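Local coordinates for listeriolysin O (Listeria monocytogenes, PDB 4CDB), which binds cholesterol-containing host membranes, changes shape and assembles into oligomeric pores that lyse the cell, at residues 393-399 with 412-418; 380-386 with 424-430; 109-114 with 230-236. One frame throughout, in Å; residues are numbered along the deposited sequence.

Interaction 1: residues 393-399 with 412-418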
loop_
_atom_site.group_PDB
_atom_site.type_symbol
_atom_site.label_atom_id
_atom_site.label_comp_id
_atom_site.label_asym_id
_atom_site.label_seq_id
_atom_site.Cartn_x
_atom_site.Cartn_y
_atom_site.Cartn_z
ATOM N N PHE A 393 -26.990 -36.990 29.206
ATOM C CA PHE A 393 -25.944 -36.097 28.728
ATOM C C PHE A 393 -25.973 -34.767 29.461
ATOM O O PHE A 393 -27.019 -34.325 29.938
ATOM C CB PHE A 393 -26.094 -35.848 27.225
ATOM C CG PHE A 393 -26.035 -37.095 26.397
ATOM C CD1 PHE A 393 -27.185 -37.825 26.136
ATOM C CD2 PHE A 393 -24.830 -37.541 25.879
ATOM C CE1 PHE A 393 -27.134 -38.979 25.375
ATOM C CE2 PHE A 393 -24.774 -38.694 25.116
ATOM C CZ PHE A 393 -25.928 -39.412 24.865
ATOM N N ASN A 394 -24.810 -34.136 29.554
ATOM C CA ASN A 394 -24.726 -32.764 30.022
ATOM C C ASN A 394 -23.764 -31.976 29.144
ATOM O O ASN A 394 -22.545 -32.103 29.269
ATOM C CB ASN A 394 -24.298 -32.702 31.487
ATOM C CG ASN A 394 -24.495 -31.326 32.085
ATOM O OD1 ASN A 394 -23.670 -30.432 31.897
ATOM N ND2 ASN A 394 -25.597 -31.146 32.803
ATOM N N ILE A 395 -24.318 -31.177 28.240
ATOM C CA ILE A 395 -23.498 -30.422 27.308
ATOM C C ILE A 395 -23.739 -28.925 27.468
ATOM O O ILE A 395 -24.877 -28.462 27.406
ATOM C CB ILE A 395 -23.763 -30.858 25.856
ATOM C CG1 ILE A 395 -23.542 -32.366 25.717
ATOM C CG2 ILE A 395 -22.873 -30.088 24.895
ATOM C CD1 ILE A 395 -23.745 -32.896 24.324
ATOM N N SER A 396 -22.660 -28.180 27.690
ATOM C CA SER A 396 -22.744 -26.740 27.908
ATOM C C SER A 396 -21.667 -26.002 27.122
ATOM O O SER A 396 -20.697 -26.606 26.661
ATOM C CB SER A 396 -22.614 -26.416 29.399
ATOM O OG SER A 396 -21.371 -26.868 29.911
ATOM N N TRP A 397 -21.849 -24.692 26.973
ATOM C CA TRP A 397 -20.887 -23.843 26.276
ATOM C C TRP A 397 -21.139 -22.366 26.576
ATOM O O TRP A 397 -22.169 -22.007 27.150
ATOM C CB TRP A 397 -20.944 -24.087 24.765
ATOM C CG TRP A 397 -22.258 -23.719 24.147
ATOM C CD1 TRP A 397 -22.598 -22.516 23.598
ATOM C CD2 TRP A 397 -23.411 -24.560 24.019
ATOM N NE1 TRP A 397 -23.891 -22.557 23.135
ATOM C CE2 TRP A 397 -24.412 -23.799 23.382
ATOM C CE3 TRP A 397 -23.693 -25.880 24.380
ATOM C CZ2 TRP A 397 -25.675 -24.319 23.098
ATOM C CZ3 TRP A 397 -24.948 -26.392 24.098
ATOM C CH2 TRP A 397 -25.923 -25.613 23.464
ATOM N N ASP A 398 -20.190 -21.519 26.190
ATOM C CA ASP A 398 -20.326 -20.077 26.359
ATOM C C ASP A 398 -20.492 -19.392 25.008
ATOM O O ASP A 398 -19.870 -19.792 24.024
ATOM C CB ASP A 398 -19.105 -19.498 27.075
ATOM C CG ASP A 398 -19.053 -19.871 28.543
ATOM O OD1 ASP A 398 -20.119 -19.878 29.193
ATOM O OD2 ASP A 398 -17.946 -20.160 29.046
ATOM N N GLU A 399 -21.337 -18.366 24.966
ATOM C CA GLU A 399 -21.485 -17.541 23.771
ATOM C C GLU A 399 -21.063 -16.106 24.074
ATOM O O GLU A 399 -21.607 -15.465 24.973
ATOM C CB GLU A 399 -22.923 -17.588 23.250
ATOM C CG GLU A 399 -23.351 -18.960 22.752
ATOM C CD GLU A 399 -24.754 -18.964 22.179
ATOM O OE1 GLU A 399 -25.325 -17.870 21.996
ATOM O OE2 GLU A 399 -25.285 -20.063 21.914
ATOM N N HIS A 412 -23.583 -18.118 29.465
ATOM C CA HIS A 412 -23.448 -19.568 29.550
ATOM C C HIS A 412 -24.690 -20.232 28.966
ATOM O O HIS A 412 -25.811 -19.778 29.200
ATOM C CB HIS A 412 -23.241 -20.020 30.993
ATOM C CG HIS A 412 -22.821 -21.451 31.119
ATOM N ND1 HIS A 412 -21.564 -21.891 30.756
ATOM C CD2 HIS A 412 -23.488 -22.541 31.560
ATOM C CE1 HIS A 412 -21.478 -23.191 30.973
ATOM N NE2 HIS A 412 -22.630 -23.612 31.460
ATOM N N LYS A 413 -24.490 -21.303 28.206
ATOM C CA LYS A 413 -25.605 -21.985 27.557
ATOM C C LYS A 413 -25.641 -23.475 27.882
ATOM O O LYS A 413 -24.602 -24.123 27.997
ATOM C CB LYS A 413 -25.557 -21.767 26.042
ATOM C CG LYS A 413 -25.791 -20.324 25.624
ATOM C CD LYS A 413 -27.215 -19.886 25.939
ATOM C CE LYS A 413 -27.275 -18.418 26.339
ATOM N NZ LYS A 413 -26.714 -17.514 25.297
ATOM N N ASN A 414 -26.849 -24.005 28.036
ATOM C CA ASN A 414 -27.039 -25.426 28.287
ATOM C C ASN A 414 -27.916 -26.073 27.225
ATOM O O ASN A 414 -28.887 -25.475 26.760
ATOM C CB ASN A 414 -27.650 -25.655 29.670
ATOM C CG ASN A 414 -26.635 -25.521 30.786
ATOM O OD1 ASN A 414 -25.559 -26.115 30.735
ATOM N ND2 ASN A 414 -26.971 -24.732 31.800
ATOM N N TRP A 415 -27.562 -27.295 26.842
ATOM C CA TRP A 415 -28.380 -28.070 25.922
ATOM C C TRP A 415 -29.725 -28.364 26.574
ATOM O O TRP A 415 -29.793 -28.670 27.765
ATOM C CB TRP A 415 -27.678 -29.375 25.552
ATOM C CG TRP A 415 -28.355 -30.134 24.451
ATOM C CD1 TRP A 415 -29.192 -29.629 23.498
ATOM C CD2 TRP A 415 -28.258 -31.540 24.196
ATOM N NE1 TRP A 415 -29.618 -30.634 22.663
ATOM C CE2 TRP A 415 -29.059 -31.816 23.069
ATOM C CE3 TRP A 415 -27.569 -32.591 24.808
ATOM C CZ2 TRP A 415 -29.190 -33.102 22.544
ATOM C CZ3 TRP A 415 -27.700 -33.866 24.285
ATOM C CH2 TRP A 415 -28.504 -34.111 23.165
ATOM N N SER A 416 -30.793 -28.267 25.791
ATOM C CA SER A 416 -32.143 -28.475 26.297
ATOM C C SER A 416 -32.369 -29.904 26.784
ATOM O O SER A 416 -33.237 -30.149 27.620
ATOM C CB SER A 416 -33.164 -28.130 25.216
ATOM O OG SER A 416 -33.007 -28.983 24.099
ATOM N N GLU A 417 -31.593 -30.846 26.255
ATOM C CA GLU A 417 -31.765 -32.255 26.600
ATOM C C GLU A 417 -30.884 -32.687 27.769
ATOM O O GLU A 417 -30.787 -33.875 28.076
ATOM C CB GLU A 417 -31.494 -33.146 25.384
ATOM C CG GLU A 417 -32.370 -32.845 24.174
ATOM C CD GLU A 417 -33.843 -33.139 24.416
ATOM O OE1 GLU A 417 -34.157 -33.959 25.305
ATOM O OE2 GLU A 417 -34.686 -32.555 23.705
ATOM N N ASN A 418 -30.244 -31.721 28.420
ATOM C CA ASN A 418 -29.395 -32.013 29.570
ATOM C C ASN A 418 -30.146 -32.722 30.696
ATOM O O ASN A 418 -31.292 -32.382 30.999
ATOM C CB ASN A 418 -28.744 -30.734 30.103
ATOM C CG ASN A 418 -27.479 -30.360 29.350
ATOM O OD1 ASN A 418 -27.098 -31.015 28.380
ATOM N ND2 ASN A 418 -26.822 -29.296 29.798
HETATM O O HOH W 1 -29.582 -36.406 28.461
#
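W397 and K413 form the hydrogen-bonded pair of a short antiparallel ladder, and their side chains lie on the same sheet face. W397 CG stands between the backbone N and the carbonyl carbon (chi1 64°), which brings the indole back across K413. K413 CB sits over one face of the five-membered ring, 3.7 Å from its centroid, in a CH-pi contact. The indole is held in its rotation at the edge: W397 NE1 donates almost straight, in the ring plane, to the anti lone pair of E399 OE2 at 3.1 Å. The other oxygen, E399 OE1, makes a salt bridge 3.6 Å long to K413 NZ. K413 bends along its chain to get there, and its NZ has a weak bond to Q411 as well.

Past N414 the ladder stops and a type I turn, W415 to N418, takes over. The N418 side-chain amide takes the place of a backbone partner for I395, pairing with both its N-H and its C=O. N418 OD1 accepts from I395 N at 2.8 Å, and N418 ND2 donates to I395 O at 3.2 Å from above the carbonyl plane. I395 O also accepts from W415 N at 3.0 Å. The N394 amide stacks on that of N418, planes 22° apart. W415 places its six-membered ring beside I395, CE3 to CD1 at 3.9 Å, and CZ3 meets F393 CB at the ring edge. On the other sheet face, the H412 ring points ND1 in its plane at D398 OD1, 2.9 Å away.

This hairpin edge belongs to the four-stranded sheet of the beta sandwich. Strand 436-449 flanks strand 391-402 on its other side, and N440 bonds S396 OG. The face with F393, I395, W397 and W415 packs on strands 362-385 and 426-432.

Interaction 2: residues 380-386 with 424-430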
loop_
_atom_site.group_PDB
_atom_site.type_symbol
_atom_site.label_atom_id
_atom_site.label_comp_id
_atom_site.label_asym_id
_atom_site.label_seq_id
_atom_site.Cartn_x
_atom_site.Cartn_y
_atom_site.Cartn_z
ATOM N N LYS A 380 -21.593 -27.904 14.582
ATOM C CA LYS A 380 -22.604 -28.816 15.101
ATOM C C LYS A 380 -21.981 -29.851 16.029
ATOM O O LYS A 380 -20.843 -30.278 15.825
ATOM C CB LYS A 380 -23.328 -29.523 13.951
ATOM C CG LYS A 380 -24.091 -28.591 13.019
ATOM C CD LYS A 380 -24.705 -29.352 11.850
ATOM C CE LYS A 380 -25.632 -30.451 12.340
ATOM N NZ LYS A 380 -26.244 -31.211 11.217
ATOM N N ILE A 381 -22.727 -30.239 17.059
ATOM C CA ILE A 381 -22.352 -31.380 17.881
ATOM C C ILE A 381 -23.347 -32.507 17.628
ATOM O O ILE A 381 -24.535 -32.377 17.928
ATOM C CB ILE A 381 -22.326 -31.037 19.377
ATOM C CG1 ILE A 381 -21.359 -29.884 19.641
ATOM C CG2 ILE A 381 -21.918 -32.252 20.197
ATOM C CD1 ILE A 381 -21.201 -29.553 21.108
ATOM N N ASN A 382 -22.855 -33.605 17.065
ATOM C CA ASN A 382 -23.713 -34.720 16.691
ATOM C C ASN A 382 -23.662 -35.842 17.724
ATOM O O ASN A 382 -22.614 -36.449 17.944
ATOM C CB ASN A 382 -23.325 -35.238 15.304
ATOM C CG ASN A 382 -23.289 -34.133 14.264
ATOM O OD1 ASN A 382 -24.228 -33.346 14.145
ATOM N ND2 ASN A 382 -22.195 -34.060 13.515
ATOM N N ILE A 383 -24.800 -36.103 18.362
ATOM C CA ILE A 383 -24.880 -37.116 19.409
ATOM C C ILE A 383 -25.459 -38.419 18.876
ATOM O O ILE A 383 -26.499 -38.422 18.216
ATOM C CB ILE A 383 -25.766 -36.650 20.583
ATOM C CG1 ILE A 383 -25.279 -35.306 21.120
ATOM C CG2 ILE A 383 -25.788 -37.699 21.689
ATOM C CD1 ILE A 383 -23.870 -35.343 21.650
ATOM N N ASP A 384 -24.785 -39.527 19.170
ATOM C CA ASP A 384 -25.290 -40.843 18.800
ATOM C C ASP A 384 -25.205 -41.804 19.981
ATOM O O ASP A 384 -24.117 -42.144 20.442
ATOM C CB ASP A 384 -24.519 -41.404 17.603
ATOM C CG ASP A 384 -25.179 -42.635 17.011
ATOM O OD1 ASP A 384 -25.071 -43.721 17.617
ATOM O OD2 ASP A 384 -25.805 -42.514 15.937
ATOM N N HIS A 385 -26.365 -42.234 20.464
ATOM C CA HIS A 385 -26.441 -43.176 21.575
ATOM C C HIS A 385 -27.002 -44.505 21.084
ATOM O O HIS A 385 -28.152 -44.580 20.652
ATOM C CB HIS A 385 -27.317 -42.596 22.693
ATOM C CG HIS A 385 -27.658 -43.574 23.779
ATOM N ND1 HIS A 385 -26.901 -44.692 24.051
ATOM C CD2 HIS A 385 -28.684 -43.588 24.663
ATOM C CE1 HIS A 385 -27.448 -45.358 25.054
ATOM N NE2 HIS A 385 -28.528 -44.709 25.444
ATOM N N SER A 386 -26.182 -45.551 21.148
ATOM C CA SER A 386 -26.601 -46.882 20.727
ATOM C C SER A 386 -26.201 -47.940 21.751
ATOM O O SER A 386 -26.116 -49.126 21.431
ATOM C CB SER A 386 -26.012 -47.225 19.357
ATOM O OG SER A 386 -24.606 -47.385 19.430
ATOM N N ALA A 424 -31.396 -45.982 23.658
ATOM C CA ALA A 424 -30.980 -46.234 22.284
ATOM C C ALA A 424 -32.216 -46.639 21.489
ATOM O O ALA A 424 -33.107 -47.294 22.032
ATOM C CB ALA A 424 -29.937 -47.337 22.247
ATOM N N HIS A 425 -32.287 -46.261 20.212
ATOM C CA HIS A 425 -31.233 -45.529 19.521
ATOM C C HIS A 425 -31.537 -44.033 19.517
ATOM O O HIS A 425 -32.564 -43.604 18.990
ATOM C CB HIS A 425 -31.097 -46.050 18.088
ATOM C CG HIS A 425 -29.997 -45.404 17.308
ATOM N ND1 HIS A 425 -30.199 -44.834 16.068
ATOM C CD2 HIS A 425 -28.681 -45.242 17.585
ATOM C CE1 HIS A 425 -29.057 -44.349 15.618
ATOM N NE2 HIS A 425 -28.120 -44.581 16.519
ATOM N N PHE A 426 -30.641 -43.246 20.104
ATOM C CA PHE A 426 -30.860 -41.811 20.228
ATOM C C PHE A 426 -29.888 -40.999 19.374
ATOM O O PHE A 426 -28.673 -41.204 19.427
ATOM C CB PHE A 426 -30.775 -41.380 21.695
ATOM C CG PHE A 426 -30.875 -39.896 21.895
ATOM C CD1 PHE A 426 -32.089 -39.243 21.746
ATOM C CD2 PHE A 426 -29.758 -39.152 22.235
ATOM C CE1 PHE A 426 -32.185 -37.874 21.928
ATOM C CE2 PHE A 426 -29.845 -37.783 22.419
ATOM C CZ PHE A 426 -31.061 -37.143 22.266
ATOM N N THR A 427 -30.437 -40.084 18.581
ATOM C CA THR A 427 -29.635 -39.191 17.753
ATOM C C THR A 427 -30.174 -37.767 17.825
ATOM O O THR A 427 -31.386 -37.552 17.845
ATOM C CB THR A 427 -29.609 -39.641 16.279
ATOM O OG1 THR A 427 -30.950 -39.825 15.808
ATOM C CG2 THR A 427 -28.838 -40.941 16.127
ATOM N N SER A 428 -29.263 -36.801 17.864
ATOM C CA SER A 428 -29.626 -35.390 17.896
ATOM C C SER A 428 -28.419 -34.527 17.547
ATOM O O SER A 428 -27.276 -34.947 17.730
ATOM C CB SER A 428 -30.173 -35.003 19.272
ATOM O OG SER A 428 -30.659 -33.673 19.273
ATOM N N SER A 429 -28.676 -33.324 17.045
ATOM C CA SER A 429 -27.603 -32.401 16.692
ATOM C C SER A 429 -27.771 -31.058 17.391
ATOM O O SER A 429 -28.837 -30.443 17.331
ATOM C CB SER A 429 -27.535 -32.193 15.176
ATOM O OG SER A 429 -27.041 -33.348 14.517
ATOM N N ILE A 430 -26.713 -30.609 18.057
ATOM C CA ILE A 430 -26.712 -29.301 18.697
ATOM C C ILE A 430 -26.091 -28.268 17.759
ATOM O O ILE A 430 -24.957 -28.433 17.310
ATOM C CB ILE A 430 -25.915 -29.321 20.008
ATOM C CG1 ILE A 430 -26.388 -30.470 20.898
ATOM C CG2 ILE A 430 -26.038 -27.987 20.726
ATOM C CD1 ILE A 430 -25.582 -30.623 22.165
#
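D384 and H425 meet across the end of the ladder, carboxylate to imidazole. H425 NE2 donates to D384 OD2 at 3.2 Å. NE2 comes from above the carboxylate plane, and OD2 lies some 20° out of the imidazole plane; a second, weak bond goes to OD1. With its CG anti to the backbone N (chi1 -169°), D384 also runs alongside T427, whose CG2 touches OD2 at 3.4 Å. H425 follows a cis peptide bond. H425 CD2 lies 3.2 Å from H385 O. Further along this face S429 OG donates to N382 OD1 at 2.8 Å.

Five antiparallel pairs run from I381 with I430 to H385 with F426. Backbone bonds are made at I381, I383 and H385; the straightest is H385 N to F426 O, 2.7 Å. This is the junction of two strands in the second sheet of the domain 4 beta sandwich of cholesterol-dependent cytolysins.

The other face carries I381, I383, H385, F426, S428 and I430. The CB atoms of I381 and I430 are 4.0 Å apart, and I383 CG2 touches F426 CE2. W415 and strand 391-402 lie against this face, with W415 touching I383, F426, S428 and I430. The H385 ring meets that of Y389 nearly in parallel. Strand 468-475 lies beside strand 362-385, where N468 and N470 both take N382 ND2 and so fix the turn of its amide.

Interaction 3: residues 109-114 with 230-236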
loop_
_atom_site.group_PDB
_atom_site.type_symbol
_atom_site.label_atom_id
_atom_site.label_comp_id
_atom_site.label_asym_id
_atom_site.label_seq_id
_atom_site.Cartn_x
_atom_site.Cartn_y
_atom_site.Cartn_z
ATOM N N VAL A 109 9.463 32.459 -16.444
ATOM C CA VAL A 109 10.535 33.402 -16.751
ATOM C C VAL A 109 11.484 32.838 -17.800
ATOM O O VAL A 109 11.578 31.623 -17.979
ATOM C CB VAL A 109 11.363 33.754 -15.497
ATOM C CG1 VAL A 109 10.529 34.545 -14.509
ATOM C CG2 VAL A 109 11.910 32.488 -14.853
ATOM N N LYS A 110 12.191 33.725 -18.491
ATOM C CA LYS A 110 13.206 33.295 -19.442
ATOM C C LYS A 110 14.385 32.667 -18.709
ATOM O O LYS A 110 14.654 32.988 -17.551
ATOM C CB LYS A 110 13.661 34.462 -20.314
ATOM C CG LYS A 110 12.670 34.822 -21.410
ATOM C CD LYS A 110 12.630 36.326 -21.634
ATOM C CE LYS A 110 12.070 36.671 -23.010
ATOM N NZ LYS A 110 12.023 38.146 -23.223
ATOM N N ARG A 111 15.083 31.768 -19.395
ATOM C CA ARG A 111 16.094 30.939 -18.757
ATOM C C ARG A 111 17.481 31.173 -19.338
ATOM O O ARG A 111 17.620 31.581 -20.491
ATOM C CB ARG A 111 15.721 29.463 -18.913
ATOM C CG ARG A 111 14.360 29.103 -18.341
ATOM C CD ARG A 111 14.338 29.299 -16.837
ATOM N NE ARG A 111 15.405 28.543 -16.190
ATOM C CZ ARG A 111 15.325 27.256 -15.870
ATOM N NH1 ARG A 111 14.219 26.574 -16.128
ATOM N NH2 ARG A 111 16.351 26.652 -15.290
ATOM N N ASP A 112 18.505 30.912 -18.531
ATOM C CA ASP A 112 19.876 30.908 -19.022
ATOM C C ASP A 112 20.244 29.471 -19.389
ATOM O O ASP A 112 19.388 28.698 -19.819
ATOM C CB ASP A 112 20.831 31.471 -17.967
ATOM C CG ASP A 112 22.100 32.063 -18.572
ATOM O OD1 ASP A 112 22.495 31.649 -19.683
ATOM O OD2 ASP A 112 22.707 32.941 -17.924
ATOM N N SER A 113 21.510 29.107 -19.208
ATOM C CA SER A 113 21.974 27.773 -19.575
ATOM C C SER A 113 22.073 26.834 -18.376
ATOM O O SER A 113 22.185 27.279 -17.233
ATOM C CB SER A 113 23.329 27.853 -20.282
ATOM O OG SER A 113 24.315 28.388 -19.416
ATOM N N LEU A 114 22.020 25.534 -18.652
ATOM C CA LEU A 114 22.263 24.511 -17.638
ATOM C C LEU A 114 22.917 23.276 -18.254
ATOM O O LEU A 114 22.894 23.095 -19.473
ATOM C CB LEU A 114 20.971 24.134 -16.896
ATOM C CG LEU A 114 19.694 23.756 -17.655
ATOM C CD1 LEU A 114 19.789 22.398 -18.343
ATOM C CD2 LEU A 114 18.507 23.779 -16.705
ATOM N N ARG A 230 21.791 32.295 -11.602
ATOM C CA ARG A 230 22.326 31.591 -12.771
ATOM C C ARG A 230 21.255 30.965 -13.663
ATOM O O ARG A 230 21.451 30.834 -14.868
ATOM C CB ARG A 230 23.347 30.524 -12.358
ATOM C CG ARG A 230 24.796 30.921 -12.605
ATOM C CD ARG A 230 25.026 31.350 -14.051
ATOM N NE ARG A 230 25.581 30.285 -14.885
ATOM C CZ ARG A 230 24.900 29.612 -15.810
ATOM N NH1 ARG A 230 23.622 29.887 -16.033
ATOM N NH2 ARG A 230 25.502 28.665 -16.516
ATOM N N PHE A 231 20.129 30.578 -13.074
ATOM C CA PHE A 231 19.078 29.904 -13.835
ATOM C C PHE A 231 18.189 30.874 -14.609
ATOM O O PHE A 231 17.468 30.472 -15.524
ATOM C CB PHE A 231 18.229 29.010 -12.925
ATOM C CG PHE A 231 18.821 27.647 -12.692
ATOM C CD1 PHE A 231 19.917 27.219 -13.425
ATOM C CD2 PHE A 231 18.276 26.790 -11.747
ATOM C CE1 PHE A 231 20.466 25.965 -13.218
ATOM C CE2 PHE A 231 18.818 25.535 -11.534
ATOM C CZ PHE A 231 19.916 25.120 -12.271
ATOM N N PHE A 232 18.250 32.151 -14.252
ATOM C CA PHE A 232 17.394 33.146 -14.886
ATOM C C PHE A 232 18.055 33.800 -16.090
ATOM O O PHE A 232 19.275 33.969 -16.125
ATOM C CB PHE A 232 16.983 34.212 -13.873
ATOM C CG PHE A 232 16.210 33.666 -12.713
ATOM C CD1 PHE A 232 14.865 33.361 -12.845
ATOM C CD2 PHE A 232 16.827 33.450 -11.490
ATOM C CE1 PHE A 232 14.148 32.852 -11.775
ATOM C CE2 PHE A 232 16.116 32.943 -10.420
ATOM C CZ PHE A 232 14.776 32.644 -10.562
ATOM N N GLY A 233 17.239 34.164 -17.077
ATOM C CA GLY A 233 17.720 34.902 -18.231
ATOM C C GLY A 233 18.241 36.267 -17.823
ATOM O O GLY A 233 17.868 36.789 -16.768
ATOM N N LYS A 234 19.095 36.849 -18.659
ATOM C CA LYS A 234 19.759 38.104 -18.326
ATOM C C LYS A 234 18.805 39.294 -18.251
ATOM O O LYS A 234 19.176 40.358 -17.756
ATOM C CB LYS A 234 20.872 38.398 -19.330
ATOM C CG LYS A 234 20.387 38.579 -20.758
ATOM C CD LYS A 234 21.563 38.685 -21.715
ATOM C CE LYS A 234 21.098 38.869 -23.152
ATOM N NZ LYS A 234 22.234 38.902 -24.118
ATOM N N ALA A 235 17.582 39.116 -18.743
ATOM C CA ALA A 235 16.598 40.195 -18.730
ATOM C C ALA A 235 15.689 40.138 -17.504
ATOM O O ALA A 235 14.878 41.039 -17.286
ATOM C CB ALA A 235 15.768 40.173 -20.004
ATOM N N VAL A 236 15.818 39.080 -16.709
ATOM C CA VAL A 236 14.981 38.922 -15.524
ATOM C C VAL A 236 15.480 39.815 -14.391
ATOM O O VAL A 236 16.689 39.947 -14.178
ATOM C CB VAL A 236 14.933 37.452 -15.052
ATOM C CG1 VAL A 236 13.981 37.297 -13.870
ATOM C CG2 VAL A 236 14.512 36.541 -16.198
HETATM O O HOH W 2 18.667 27.636 -16.410
#
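F231 O is the hub of the tight part. R111 NE donates to F231 O at 2.9 Å, with the oxygen in the guanidinium plane. D112 N reaches F231 O at 3.2 Å from the opposite face of its carbonyl plane. A water adds a third donor. The R111 side chain sets off away from 230-236 overall, then bends at chi2 and chi3 (-64° and -55°), which brings NE round to the backbone oxygen. R111 NH2 then lies over one face of the F231 ring, 3.7 Å from CG; G90 O is a further partner. The backbones are close here too, and G233 N bonds K110 O at 2.9 Å.

R230 grips S113 end-on: NH1 bonds S113 O at 3.2 Å and NH2 bonds S113 OG at 3.1 Å. Both acceptors are clearly tilted from the guanidinium plane. P7 O also takes NH2. The D112 carboxylate is only a long ion pair for R230; its firmer partner is S10, through OD1. V109 CG2 meets the F232 ring at its edge, 3.7 Å from CD1, and L92, L241 and helix 14-28 pack round that ring.

The other side is looser. A type I turn, G233 to V236, bulges out through K234 and A235 and returns V236 to V109 and K110. The ends of K110 and K234 run outward, and A235 is exposed.

The contact pairs two irregular loops, with one isolated backbone bridge between R111 and F232. R111 belongs to a sodium site with N134. The loops lie toward the end of the elongated toxin remote from its beta sandwich, probably in domain 1 of the cytolysin fold.

In the fold
Interactions 1 and 2 belong to one beta sandwich, with centres about 14 Å apart. Interaction 1 lies in the four-stranded sheet and interaction 2 in the sheet facing it. Their side chains meet between the sheets: W415 CD2 is 3.5 Å from I430 CD1, and F393 CZ is 3.6 Å from I383 CG2. Along the chain interaction 1 is nested within the loop closed by interaction 2, since strand 362-385 leads into 391-402 and 408-414 leads to 426-432. Interaction 3 closes earlier. Centre to centre it is about 86 Å from interaction 1 and about 91 Å from interaction 2, at the other end of the toxin. The C-terminal sandwich is this family's membrane-recognition domain.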